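Local coordinates for protein 4'-phospho-dehydrooxetanocin synthase (Bacillus megaterium, PDB 5UL3) that catalyses the oxidative ring contraction of dAMP to an oxetane aldehyde in oxetanocin A biosynthesis, using cobalamin, a [4Fe-4S] cluster and S-adenosylmethionine, at residues Y609-L614 and S628-H633; K623-S628 and G711-S716; P75-D78 and N82-L85; E116-T121 and K250-E255; M544-N549 and R554-T559. All blocks are in the same frame, centred on the assembly; numbering follows the deposited sequence.

Interaction 1 of 5, residues Y609-L614 and S628-H633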
# COMPACT_ATOMS: atom_id res chain seq x y z
N TYR A 609 -3.69 -22.34 -4.90
CA TYR A 609 -2.41 -21.65 -4.90
C TYR A 609 -1.48 -22.23 -5.95
O TYR A 609 -0.78 -21.50 -6.66
CB TYR A 609 -1.76 -21.75 -3.51
CG TYR A 609 -0.37 -21.16 -3.42
CD1 TYR A 609 -0.18 -19.83 -3.08
CD2 TYR A 609 0.76 -21.94 -3.66
CE1 TYR A 609 1.10 -19.28 -2.98
CE2 TYR A 609 2.03 -21.41 -3.56
CZ TYR A 609 2.20 -20.08 -3.23
OH TYR A 609 3.46 -19.55 -3.13
N THR A 610 -1.47 -23.56 -6.08
CA THR A 610 -0.58 -24.20 -7.05
C THR A 610 -0.98 -23.84 -8.48
O THR A 610 -0.12 -23.52 -9.31
CB THR A 610 -0.62 -25.71 -6.85
OG1 THR A 610 -0.24 -26.01 -5.50
CG2 THR A 610 0.36 -26.41 -7.82
N ILE A 611 -2.28 -23.88 -8.79
CA ILE A 611 -2.77 -23.49 -10.11
C ILE A 611 -2.38 -22.05 -10.41
O ILE A 611 -1.93 -21.72 -11.52
CB ILE A 611 -4.29 -23.69 -10.17
CG1 ILE A 611 -4.61 -25.19 -10.26
CG2 ILE A 611 -4.92 -22.88 -11.32
CD1 ILE A 611 -6.06 -25.52 -10.03
N LYS A 612 -2.53 -21.16 -9.43
CA LYS A 612 -2.16 -19.77 -9.63
C LYS A 612 -0.67 -19.62 -9.87
O LYS A 612 -0.24 -18.84 -10.73
CB LYS A 612 -2.61 -18.94 -8.42
CG LYS A 612 -2.83 -17.46 -8.66
CD LYS A 612 -3.91 -16.94 -7.69
CE LYS A 612 -3.96 -17.77 -6.39
NZ LYS A 612 -4.98 -17.31 -5.40
N SER A 613 0.14 -20.37 -9.11
CA SER A 613 1.59 -20.33 -9.28
C SER A 613 2.01 -20.84 -10.66
O SER A 613 2.90 -20.26 -11.30
CB SER A 613 2.26 -21.17 -8.19
OG SER A 613 3.66 -21.25 -8.38
N LEU A 614 1.41 -21.94 -11.12
CA LEU A 614 1.72 -22.44 -12.46
C LEU A 614 1.28 -21.45 -13.53
O LEU A 614 1.96 -21.31 -14.56
CB LEU A 614 1.04 -23.79 -12.69
CG LEU A 614 1.58 -24.93 -11.84
CD1 LEU A 614 0.66 -26.13 -11.94
CD2 LEU A 614 2.99 -25.31 -12.29
N SER A 628 -8.96 -20.78 -16.83
CA SER A 628 -10.33 -21.26 -16.84
C SER A 628 -10.65 -22.04 -15.57
O SER A 628 -11.78 -21.96 -15.06
CB SER A 628 -10.60 -22.11 -18.09
OG SER A 628 -10.26 -23.47 -17.88
N TYR A 629 -9.67 -22.78 -15.03
CA TYR A 629 -9.87 -23.40 -13.72
C TYR A 629 -10.15 -22.34 -12.66
O TYR A 629 -11.05 -22.50 -11.83
CB TYR A 629 -8.63 -24.18 -13.28
CG TYR A 629 -8.12 -25.25 -14.22
CD1 TYR A 629 -8.97 -25.97 -15.05
CD2 TYR A 629 -6.78 -25.54 -14.24
CE1 TYR A 629 -8.44 -26.98 -15.90
CE2 TYR A 629 -6.26 -26.51 -15.06
CZ TYR A 629 -7.09 -27.23 -15.88
OH TYR A 629 -6.51 -28.20 -16.69
N MET A 630 -9.35 -21.28 -12.65
CA MET A 630 -9.54 -20.22 -11.66
C MET A 630 -10.91 -19.55 -11.81
O MET A 630 -11.56 -19.25 -10.80
CB MET A 630 -8.41 -19.21 -11.77
CG MET A 630 -7.13 -19.72 -11.12
SD MET A 630 -5.74 -18.58 -11.31
CE MET A 630 -5.32 -18.92 -12.98
N GLU A 631 -11.36 -19.31 -13.04
CA GLU A 631 -12.70 -18.75 -13.24
C GLU A 631 -13.77 -19.69 -12.70
O GLU A 631 -14.75 -19.24 -12.09
CB GLU A 631 -12.97 -18.50 -14.72
CG GLU A 631 -12.08 -17.47 -15.39
CD GLU A 631 -12.40 -17.35 -16.87
OE1 GLU A 631 -12.48 -18.41 -17.55
OE2 GLU A 631 -12.62 -16.22 -17.35
N THR A 632 -13.63 -20.99 -12.97
CA THR A 632 -14.62 -21.94 -12.52
C THR A 632 -14.65 -22.03 -11.00
O THR A 632 -15.73 -22.07 -10.40
CB THR A 632 -14.33 -23.30 -13.16
OG1 THR A 632 -14.44 -23.15 -14.58
CG2 THR A 632 -15.33 -24.34 -12.70
N HIS A 633 -13.47 -22.05 -10.38
CA HIS A 633 -13.38 -22.06 -8.93
C HIS A 633 -14.09 -20.86 -8.31
O HIS A 633 -14.84 -21.00 -7.33
CB HIS A 633 -11.91 -22.06 -8.51
CG HIS A 633 -11.69 -21.77 -7.06
ND1 HIS A 633 -11.05 -20.63 -6.62
CD2 HIS A 633 -12.02 -22.47 -5.94
CE1 HIS A 633 -10.99 -20.64 -5.29
NE2 HIS A 633 -11.57 -21.75 -4.86
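This is a helical-hairpin contact in the C-terminal helix bundle: Ile611 and Lys612 of helix 588-617 face Tyr629 and Met630 of helix 620-648, the next helix in the chain. The two short segments run roughly antiparallel, at 146° between their N-to-C directions, with axes 10.3 Å apart at closest approach. Lys612 and Met630 are the facing positions of the backbone, their CA atoms 7.7 Å apart. No hydrogen bond joins the segments; the interface is made of van der Waals contacts between side chains. Ile611 divides its two branches between two partners. Its CG2, placed anti to the backbone N, lies 3.9 Å from CG of Met630, and the two side chains run alongside in antiparallel fashion. Its other branch carries CD1 obliquely to the ring of Tyr629, with 4.3 Å between Ile611 CD1 and Tyr629 CD2. That ring is buried among the helices, and its hydroxyl is satisfied by a hydrogen bond to Asp707 of helix 683-709. Ile611 also packs on Leu721, so this residue touches two neighbouring helices, 620-648 and 720-730. On the solvent side, the methylene part of Lys612 closes the contact, lying perpendicular to Met630, which also packs on Met608 and His615. Within helix 620-648, Ser628 O accepts twice, from Thr632 N and, at 3.0 Å, from Thr632 OG1, the two donors approaching from opposite faces of the carbonyl plane. Met630 SD rests 4.1 Å from CG of Lys612.

Interaction 2 of 5, residues K623-S628 and G711-S716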
# COMPACT_ATOMS: atom_id res chain seq x y z
N LYS A 623 -1.74 -21.25 -20.08
CA LYS A 623 -2.18 -20.11 -19.28
C LYS A 623 -3.69 -19.97 -19.34
O LYS A 623 -4.35 -19.79 -18.30
CB LYS A 623 -1.50 -18.83 -19.77
CG LYS A 623 -0.51 -18.26 -18.79
CD LYS A 623 -0.30 -16.77 -19.03
CE LYS A 623 0.79 -16.21 -18.14
NZ LYS A 623 2.15 -16.67 -18.57
N LYS A 624 -4.26 -20.08 -20.54
CA LYS A 624 -5.70 -19.94 -20.66
C LYS A 624 -6.43 -21.11 -20.01
O LYS A 624 -7.49 -20.93 -19.41
CB LYS A 624 -6.08 -19.77 -22.13
CG LYS A 624 -5.46 -18.50 -22.72
CD LYS A 624 -5.78 -18.28 -24.20
CE LYS A 624 -5.30 -16.89 -24.68
NZ LYS A 624 -3.80 -16.71 -24.90
N LYS A 625 -5.86 -22.32 -20.08
CA LYS A 625 -6.47 -23.47 -19.42
C LYS A 625 -6.49 -23.29 -17.90
O LYS A 625 -7.54 -23.42 -17.25
CB LYS A 625 -5.72 -24.75 -19.84
CG LYS A 625 -6.28 -26.04 -19.25
CD LYS A 625 -7.72 -26.26 -19.64
CE LYS A 625 -7.87 -26.65 -21.09
NZ LYS A 625 -9.28 -27.03 -21.40
N LEU A 626 -5.33 -22.95 -17.33
CA LEU A 626 -5.24 -22.71 -15.89
C LEU A 626 -6.14 -21.56 -15.46
O LEU A 626 -6.72 -21.59 -14.37
CB LEU A 626 -3.79 -22.42 -15.51
CG LEU A 626 -2.81 -23.57 -15.71
CD1 LEU A 626 -1.36 -23.09 -15.72
CD2 LEU A 626 -3.02 -24.61 -14.62
N TYR A 627 -6.24 -20.52 -16.28
CA TYR A 627 -7.13 -19.42 -15.94
C TYR A 627 -8.58 -19.89 -15.90
O TYR A 627 -9.35 -19.47 -15.02
CB TYR A 627 -6.95 -18.26 -16.92
CG TYR A 627 -7.56 -16.96 -16.41
CD1 TYR A 627 -6.86 -16.15 -15.54
CD2 TYR A 627 -8.83 -16.57 -16.81
CE1 TYR A 627 -7.41 -14.96 -15.07
CE2 TYR A 627 -9.40 -15.38 -16.35
CZ TYR A 627 -8.68 -14.59 -15.48
OH TYR A 627 -9.23 -13.41 -15.02
N SER A 628 -8.96 -20.78 -16.83
CA SER A 628 -10.33 -21.26 -16.84
C SER A 628 -10.65 -22.04 -15.57
O SER A 628 -11.78 -21.96 -15.06
CB SER A 628 -10.60 -22.11 -18.09
OG SER A 628 -10.26 -23.47 -17.88
N GLY A 711 -1.02 -34.45 -20.14
CA GLY A 711 -0.01 -33.53 -20.62
C GLY A 711 -0.55 -32.22 -21.18
O GLY A 711 0.21 -31.48 -21.81
N ILE A 712 -1.84 -31.94 -20.98
CA ILE A 712 -2.42 -30.68 -21.44
C ILE A 712 -1.92 -29.52 -20.58
O ILE A 712 -1.68 -28.42 -21.09
CB ILE A 712 -3.95 -30.80 -21.46
CG1 ILE A 712 -4.35 -31.74 -22.59
CG2 ILE A 712 -4.63 -29.41 -21.61
CD1 ILE A 712 -5.80 -32.07 -22.65
N ILE A 713 -1.69 -29.75 -19.29
CA ILE A 713 -0.97 -28.79 -18.47
C ILE A 713 0.27 -29.47 -17.91
O ILE A 713 0.34 -30.69 -17.79
CB ILE A 713 -1.85 -28.22 -17.33
CG1 ILE A 713 -2.30 -29.34 -16.40
CG2 ILE A 713 -3.06 -27.47 -17.88
CD1 ILE A 713 -3.21 -28.86 -15.25
N THR A 714 1.27 -28.65 -17.57
CA THR A 714 2.56 -29.12 -17.10
C THR A 714 2.72 -28.82 -15.62
O THR A 714 2.48 -27.69 -15.19
CB THR A 714 3.71 -28.47 -17.88
OG1 THR A 714 3.51 -28.67 -19.29
CG2 THR A 714 5.03 -29.08 -17.46
N ASP A 715 3.16 -29.82 -14.86
CA ASP A 715 3.38 -29.66 -13.42
C ASP A 715 4.71 -28.98 -13.16
O ASP A 715 5.57 -28.88 -14.03
CB ASP A 715 3.37 -31.02 -12.73
CG ASP A 715 2.82 -30.95 -11.30
OD1 ASP A 715 2.88 -29.86 -10.68
OD2 ASP A 715 2.34 -32.00 -10.81
N SER A 716 4.88 -28.53 -11.92
CA SER A 716 6.17 -28.03 -11.50
C SER A 716 7.15 -29.19 -11.35
O SER A 716 6.78 -30.37 -11.39
CB SER A 716 6.05 -27.27 -10.18
OG SER A 716 5.68 -28.16 -9.14
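An apolar helix-to-loop contact joins helix 620-648 to the connection between helices 683-709 and 720-730 of the C-terminal bundle. Helix 683-709 ends just before it in a Schellman motif, in which Gly711 has positive phi (79°), and the chain then turns so that Ile712 and Ile713 point at helix 620-648. Ile713 is the buried centre. Its CG1 occupies the crowded position between backbone N and carbonyl carbon (chi1 61°), while CG2 lies beside the backbone N and meets Lys625 CG at 3.8 Å. The chain of Lys625, bent at chi2 and chi3, stands roughly upright to the Ile713 side chain and brings CE to 4.3 Å from Ile712 CG2, so a lysine contributes its hydrocarbon part to the interface. Leu626 completes it from the adjoining position of the helix and also packs on Leu614 and His615 of helix 588-617. Polar links lie around this apolar core: Thr714 OG1 bonds to Glu622, and the Asp715 carboxylate accepts from the backbone N of Leu721 and His722 near the start of helix 720-730. On the inner side, CD1 of Ile713 approaches CD2 of Leu626 to 4.3 Å.

Interaction 3 of 5, residues P75-D78 and N82-L85. With EDO (1,2-ethanediol), chain O.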
# COMPACT_ATOMS: atom_id res chain seq x y z
N PRO A 75 25.37 21.65 -8.09
CA PRO A 75 25.22 21.74 -9.56
C PRO A 75 23.79 21.81 -10.04
O PRO A 75 23.57 22.27 -11.17
CB PRO A 75 25.90 20.46 -10.05
CG PRO A 75 25.93 19.54 -8.90
CD PRO A 75 25.94 20.38 -7.65
N ASN A 76 22.82 21.39 -9.23
CA ASN A 76 21.43 21.29 -9.66
C ASN A 76 20.54 22.37 -9.07
O ASN A 76 19.36 22.44 -9.44
CB ASN A 76 20.86 19.91 -9.29
CG ASN A 76 21.64 18.79 -9.92
OD1 ASN A 76 22.33 19.00 -10.92
ND2 ASN A 76 21.55 17.58 -9.36
N ARG A 77 21.04 23.20 -8.17
CA ARG A 77 20.17 24.18 -7.55
C ARG A 77 20.99 25.35 -7.02
O ARG A 77 22.11 25.17 -6.54
CB ARG A 77 19.34 23.57 -6.42
CG ARG A 77 18.21 24.48 -5.95
CD ARG A 77 17.21 23.80 -5.04
NE ARG A 77 17.71 23.64 -3.68
CZ ARG A 77 16.96 23.26 -2.65
NH1 ARG A 77 17.49 23.13 -1.45
NH2 ARG A 77 15.68 22.99 -2.83
N ASP A 78 20.41 26.54 -7.14
CA ASP A 78 20.95 27.76 -6.54
C ASP A 78 21.34 27.49 -5.10
O ASP A 78 20.51 27.09 -4.28
CB ASP A 78 19.90 28.88 -6.62
CG ASP A 78 20.42 30.24 -6.12
OD1 ASP A 78 21.60 30.35 -5.74
OD2 ASP A 78 19.62 31.20 -6.12
N ASN A 82 20.06 26.44 -0.15
CA ASN A 82 20.59 25.34 0.67
C ASN A 82 20.12 25.48 2.12
O ASN A 82 20.40 26.51 2.76
CB ASN A 82 22.12 25.37 0.54
CG ASN A 82 22.81 24.29 1.34
OD1 ASN A 82 22.52 24.06 2.51
ND2 ASN A 82 23.77 23.62 0.71
N PRO A 83 19.42 24.49 2.68
CA PRO A 83 18.81 24.67 4.00
C PRO A 83 19.82 24.59 5.13
O PRO A 83 19.61 25.19 6.19
CB PRO A 83 17.79 23.52 4.07
CG PRO A 83 18.44 22.42 3.25
CD PRO A 83 19.13 23.16 2.10
N LEU A 84 20.91 23.84 4.91
CA LEU A 84 21.95 23.75 5.93
C LEU A 84 22.67 25.09 6.06
O LEU A 84 22.89 25.58 7.18
CB LEU A 84 22.95 22.64 5.60
CG LEU A 84 24.01 22.38 6.66
CD1 LEU A 84 24.42 20.90 6.62
CD2 LEU A 84 25.29 23.25 6.45
N LEU A 85 23.05 25.68 4.93
CA LEU A 85 23.71 26.99 5.00
C LEU A 85 22.77 28.02 5.61
O LEU A 85 23.22 28.90 6.37
CB LEU A 85 24.17 27.43 3.61
CG LEU A 85 25.26 26.56 2.96
CD1 LEU A 85 25.54 27.02 1.53
CD2 LEU A 85 26.54 26.53 3.79
C1 EDO O . 25.34 24.40 -12.78
O1 EDO O . 25.94 23.12 -12.52
C2 EDO O . 24.25 24.17 -13.83
O2 EDO O . 23.53 25.38 -14.08
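The irregular segment 75-78, after strand 69-73, and residues 82-85, which open helix 83-88, run roughly at right angles; their nearest CA atoms, those of Asp78 and Asn82, are 7.6 Å apart. Arg77 reaches across to Pro83. Its CG is anti to the backbone N (chi1 -168°) and its chain bends at chi3, which presents the guanidinium edge-on to the proline ring: NH1 of Arg77 lies 3.9 Å from CD of Pro83, close to the guanidinium plane. The same nitrogen passes CA of Asn82 at 4.4 Å, obliquely. These are van der Waals contacts, and no hydrogen bond crosses between the segments. The Arg77 NE has a long, weak ion pair with Glu81, in the linking residues. Asn82 is the N-cap of helix 83-88. Its OD1 accepts a nearly straight bond from Leu85 N (3.0 Å, 169° at the hydrogen), with the donor above the carbonyl plane, and a weak one from Leu84 N, serving first-turn N-H groups that have no carbonyl partner earlier in the helix. The remaining amide nitrogen, ND2, bonds to Tyr62 OH, which ties the cap to strand 60-64 of the antiparallel sheet in the N-terminal domain. Asp78, buried beside Arg77, forms a salt bridge with Arg80 and accepts from the backbone N of Ile100. At the other end of the loop Pro75 O accepts, at 2.9 Å, from O1 of an ethanediol molecule, probably acquired from the crystallisation liquor.

Interaction 4 of 5, residues E116-T121 and K250-E255. With EDO (1,2-ethanediol), chain R.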
# COMPACT_ATOMS: atom_id res chain seq x y z
N GLU A 116 28.84 18.24 10.62
CA GLU A 116 28.99 16.99 11.35
C GLU A 116 27.61 16.37 11.55
O GLU A 116 27.01 16.42 12.63
CB GLU A 116 29.72 17.23 12.67
CG GLU A 116 31.15 17.71 12.48
CD GLU A 116 32.00 17.61 13.73
OE1 GLU A 116 33.23 17.36 13.61
OE2 GLU A 116 31.46 17.77 14.85
N LEU A 117 27.08 15.82 10.46
CA LEU A 117 25.73 15.29 10.47
C LEU A 117 25.66 14.00 11.29
O LEU A 117 26.56 13.15 11.19
CB LEU A 117 25.25 15.01 9.04
CG LEU A 117 25.18 16.21 8.08
CD1 LEU A 117 24.54 15.77 6.77
CD2 LEU A 117 24.37 17.32 8.71
N PRO A 118 24.62 13.81 12.09
CA PRO A 118 24.41 12.51 12.73
C PRO A 118 24.04 11.47 11.68
O PRO A 118 23.69 11.80 10.54
CB PRO A 118 23.25 12.76 13.70
CG PRO A 118 22.49 13.88 13.09
CD PRO A 118 23.50 14.75 12.35
N THR A 119 24.16 10.22 12.08
CA THR A 119 23.80 9.10 11.22
C THR A 119 22.51 8.48 11.72
O THR A 119 22.34 8.25 12.92
CB THR A 119 24.92 8.06 11.18
OG1 THR A 119 26.04 8.61 10.47
CG2 THR A 119 24.45 6.79 10.45
N VAL A 120 21.59 8.23 10.78
CA VAL A 120 20.31 7.60 11.06
C VAL A 120 20.22 6.35 10.20
O VAL A 120 20.37 6.43 8.98
CB VAL A 120 19.14 8.55 10.73
CG1 VAL A 120 17.81 7.87 10.94
CG2 VAL A 120 19.25 9.85 11.56
N THR A 121 19.97 5.20 10.83
CA THR A 121 19.72 3.96 10.09
C THR A 121 18.24 3.61 10.24
O THR A 121 17.72 3.56 11.36
CB THR A 121 20.60 2.81 10.59
OG1 THR A 121 21.97 3.13 10.35
CG2 THR A 121 20.30 1.53 9.80
N LYS A 250 17.41 17.08 16.54
CA LYS A 250 17.59 18.22 17.43
C LYS A 250 17.83 17.77 18.86
O LYS A 250 18.69 18.33 19.56
CB LYS A 250 16.38 19.15 17.35
CG LYS A 250 16.21 19.80 15.98
CD LYS A 250 14.84 20.49 15.87
CE LYS A 250 14.89 21.95 16.23
NZ LYS A 250 15.10 22.78 15.00
N MET A 251 17.09 16.76 19.33
CA MET A 251 17.30 16.30 20.70
C MET A 251 18.71 15.73 20.88
O MET A 251 19.33 15.91 21.94
CB MET A 251 16.25 15.26 21.08
CG MET A 251 16.31 14.85 22.54
SD MET A 251 15.05 13.66 22.97
CE MET A 251 15.68 12.18 22.21
N LEU A 252 19.22 15.04 19.86
CA LEU A 252 20.61 14.57 19.88
C LEU A 252 21.57 15.70 20.16
O LEU A 252 22.58 15.50 20.86
CB LEU A 252 20.97 13.96 18.53
CG LEU A 252 20.98 12.46 18.33
CD1 LEU A 252 21.63 12.24 16.97
CD2 LEU A 252 21.73 11.76 19.47
N LYS A 253 21.31 16.88 19.60
CA LYS A 253 22.16 18.06 19.74
C LYS A 253 21.79 18.88 20.96
O LYS A 253 22.31 19.99 21.11
CB LYS A 253 22.05 18.94 18.50
CG LYS A 253 22.56 18.33 17.20
CD LYS A 253 22.07 19.21 16.04
CE LYS A 253 23.03 19.25 14.88
NZ LYS A 253 22.90 18.08 13.97
N LYS A 254 20.89 18.37 21.80
CA LYS A 254 20.48 19.02 23.05
C LYS A 254 19.75 20.32 22.77
O LYS A 254 19.72 21.22 23.62
CB LYS A 254 21.68 19.24 23.98
CG LYS A 254 22.50 17.96 24.22
CD LYS A 254 23.48 18.08 25.38
CE LYS A 254 24.63 18.99 25.04
NZ LYS A 254 25.48 18.43 23.94
N GLU A 255 19.15 20.43 21.58
CA GLU A 255 18.41 21.62 21.16
C GLU A 255 16.90 21.48 21.38
O GLU A 255 16.16 22.43 21.13
CB GLU A 255 18.67 21.93 19.68
CG GLU A 255 20.12 22.17 19.31
CD GLU A 255 20.32 22.25 17.79
OE1 GLU A 255 19.35 22.05 17.03
OE2 GLU A 255 21.47 22.51 17.36
C1 EDO R . 19.05 12.08 24.02
O1 EDO R . 20.30 11.89 23.36
C2 EDO R . 19.21 13.16 25.09
O2 EDO R . 20.04 14.21 24.58
O HOH W 1 24.94 18.72 12.38
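Bends at chi3 (147°) and chi4 (82°) bring the amine of Lys253 to the CD corner of the Pro118 ring; NZ of Lys253 stops 3.8 Å from CD of Pro118. Leu252, one residue earlier, comes to the same ring, its CD1 lying 3.7 Å from Pro118 CB. Pro118 is thus touched at two of its carbons by consecutive residues at the end of helix 242-252. It leads into strand 119-124 of the Rossmann-type domain that houses cobalamin, and Leu252 also packs on Asp179 and on Ile212 of strand 212-216, so the C-terminal end of the helix lies near the N-terminal starts of the parallel strands. Lys254, with positive phi, is the C-prime residue of the Schellman motif that closes the helix: Glu255 N bonds to Lys250 O, and Lys254 N to Met251 O. No direct hydrogen bond joins the segments. A water accepts from Lys253 NZ at 2.7 Å and lies 3.1 Å from Glu116 O. The join is therefore mixed: an apolar contact on Pro118 with an ammonium group bound to a water at its margin, so the charge probably need not be met by a protein anion across this contact.

Interaction 5 of 5, residues M544-N549 and R554-T559. With EDO (1,2-ethanediol), chain Y.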
# COMPACT_ATOMS: atom_id res chain seq x y z
N MET A 544 -15.60 -9.56 7.79
CA MET A 544 -15.07 -8.36 8.41
C MET A 544 -14.00 -8.69 9.44
O MET A 544 -14.19 -9.57 10.29
CB MET A 544 -16.21 -7.58 9.08
CG MET A 544 -15.74 -6.36 9.87
SD MET A 544 -15.12 -5.01 8.84
CE MET A 544 -16.60 -4.46 8.01
N GLU A 545 -12.87 -8.01 9.32
CA GLU A 545 -11.81 -8.03 10.32
C GLU A 545 -11.82 -6.66 10.98
O GLU A 545 -11.69 -5.64 10.30
CB GLU A 545 -10.45 -8.35 9.69
CG GLU A 545 -10.35 -9.80 9.24
CD GLU A 545 -9.13 -10.08 8.38
OE1 GLU A 545 -8.27 -9.18 8.25
OE2 GLU A 545 -9.05 -11.19 7.82
N ILE A 546 -12.04 -6.64 12.28
CA ILE A 546 -12.31 -5.40 13.00
C ILE A 546 -11.00 -4.88 13.57
O ILE A 546 -10.44 -5.48 14.50
CB ILE A 546 -13.37 -5.62 14.09
CG1 ILE A 546 -14.62 -6.24 13.47
CG2 ILE A 546 -13.70 -4.31 14.77
CD1 ILE A 546 -15.73 -6.54 14.46
N LEU A 547 -10.51 -3.78 13.02
CA LEU A 547 -9.24 -3.25 13.48
C LEU A 547 -9.45 -2.40 14.73
O LEU A 547 -10.56 -1.97 15.05
CB LEU A 547 -8.56 -2.43 12.39
CG LEU A 547 -8.13 -3.12 11.10
CD1 LEU A 547 -7.38 -2.15 10.21
CD2 LEU A 547 -7.28 -4.36 11.37
N MET A 548 -8.34 -2.16 15.44
CA MET A 548 -8.37 -1.25 16.57
C MET A 548 -8.73 0.16 16.10
O MET A 548 -8.49 0.54 14.95
CB MET A 548 -7.01 -1.22 17.28
CG MET A 548 -6.55 -2.57 17.83
SD MET A 548 -4.85 -2.52 18.47
CE MET A 548 -5.01 -1.24 19.72
N ASN A 549 -9.35 0.93 17.00
CA ASN A 549 -9.62 2.35 16.80
C ASN A 549 -10.63 2.62 15.70
O ASN A 549 -10.64 3.71 15.12
CB ASN A 549 -8.33 3.13 16.52
CG ASN A 549 -7.38 3.11 17.69
OD1 ASN A 549 -7.80 3.21 18.85
ND2 ASN A 549 -6.09 2.98 17.41
N ARG A 554 -16.32 0.14 18.04
CA ARG A 554 -17.15 0.77 19.06
C ARG A 554 -18.63 0.44 18.88
O ARG A 554 -19.36 0.32 19.87
CB ARG A 554 -16.92 2.28 19.06
CG ARG A 554 -15.46 2.63 19.33
CD ARG A 554 -15.24 4.10 19.62
NE ARG A 554 -15.49 4.95 18.46
CZ ARG A 554 -14.60 5.22 17.52
NH1 ARG A 554 -13.38 4.70 17.57
NH2 ARG A 554 -14.93 6.02 16.51
N MET A 555 -19.08 0.26 17.63
CA MET A 555 -20.44 -0.23 17.40
C MET A 555 -20.63 -1.62 17.99
O MET A 555 -21.68 -1.92 18.56
CB MET A 555 -20.75 -0.25 15.90
CG MET A 555 -20.79 1.11 15.25
SD MET A 555 -20.53 1.07 13.45
CE MET A 555 -21.83 -0.03 12.90
N VAL A 556 -19.61 -2.47 17.86
CA VAL A 556 -19.69 -3.81 18.43
C VAL A 556 -19.70 -3.73 19.95
O VAL A 556 -20.51 -4.39 20.62
CB VAL A 556 -18.52 -4.67 17.92
CG1 VAL A 556 -18.37 -5.93 18.78
CG2 VAL A 556 -18.75 -5.03 16.47
N GLN A 557 -18.81 -2.91 20.52
CA GLN A 557 -18.80 -2.74 21.97
C GLN A 557 -20.13 -2.19 22.47
O GLN A 557 -20.59 -2.57 23.55
CB GLN A 557 -17.63 -1.82 22.36
CG GLN A 557 -16.28 -2.52 22.32
CD GLN A 557 -15.10 -1.57 22.20
OE1 GLN A 557 -15.28 -0.38 21.94
NE2 GLN A 557 -13.89 -2.09 22.39
N LEU A 558 -20.78 -1.32 21.69
CA LEU A 558 -22.08 -0.79 22.09
C LEU A 558 -23.17 -1.84 21.99
O LEU A 558 -24.11 -1.83 22.80
CB LEU A 558 -22.41 0.44 21.24
CG LEU A 558 -23.60 1.32 21.62
CD1 LEU A 558 -23.23 2.78 21.40
CD2 LEU A 558 -24.85 0.96 20.82
N THR A 559 -23.08 -2.74 21.01
CA THR A 559 -24.03 -3.84 20.92
C THR A 559 -23.82 -4.85 22.04
O THR A 559 -24.79 -5.46 22.51
CB THR A 559 -23.92 -4.52 19.55
OG1 THR A 559 -24.09 -3.53 18.52
CG2 THR A 559 -24.97 -5.60 19.37
C1 EDO Y . -11.59 -5.72 5.89
O1 EDO Y . -11.96 -6.85 6.68
C2 EDO Y . -11.74 -4.45 6.72
O2 EDO Y . -11.02 -4.58 7.95
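Val556, Ile546 and Arg554 carry this contact between the residues around a short, weakly bonded strand at about 546-547 and helix 551-563, which follows almost at once in the chain. Val556 and Ile546 form the buried half. CD1 of Ile546 lies 3.9 Å from CG2 of Val556, with the two side chains set at an oblique angle. CG1 of Ile546 is anti to the carbonyl carbon (chi1 -55°), and with chi2 extended this branch sends CD1 out to the helix. Arg554 forms the exposed half. Bent at chi3, its chain reaches out to Asn549 and places NH1 3.8 Å from Asn549 O, which lies at the guanidinium edge, near its plane. That separation is too long for a hydrogen bond, and none crosses between the segments, so the pairing is at most a loose electrostatic one. Asn549, with positive phi (67°), turns the chain just before the helix. Next to Ile546, Glu545 belongs to the cofactor site: it binds S-adenosylmethionine, touches cobalamin and forms a salt bridge with Arg580. An ethanediol, probably from the crystallisation liquor, spans its backbone, its O1 accepting from Glu545 N at 3.0 Å and its O2 donating to Glu545 O at 2.7 Å. Helix 551-563 thus packs behind residues that directly follow one lining the active site. Ile546 itself bonds through its backbone to Tyr581 in the antiparallel pair with strand 580-581, and touches Tyr552 and Ser553 on the helix. Asn549 packs beside Phe222 of helix 218-222.

Along the chain, interaction 3 comes first, then interaction 4, interaction 5 and the crossed pair of interactions 1 and 2. That pair shares Ser628 and helix 620-648 in the C-terminal bundle; their centres are about 9 Å apart and Tyr629 OH touches Ile713 CD1 at 3.7 Å. Interactions 3 and 4, with centres about 21 Å apart, meet through Leu84 and Leu117 where the N-terminal domain adjoins the cobalamin-binding Rossmann fold. They lie across the chain's centre from interactions 1 and 2, about 53 to 58 Å between centres. Interaction 5, about 35 Å from interaction 1 and 41 Å from interaction 4 between centres, lies off the line joining the two groups and contains Glu545 of the cofactor site.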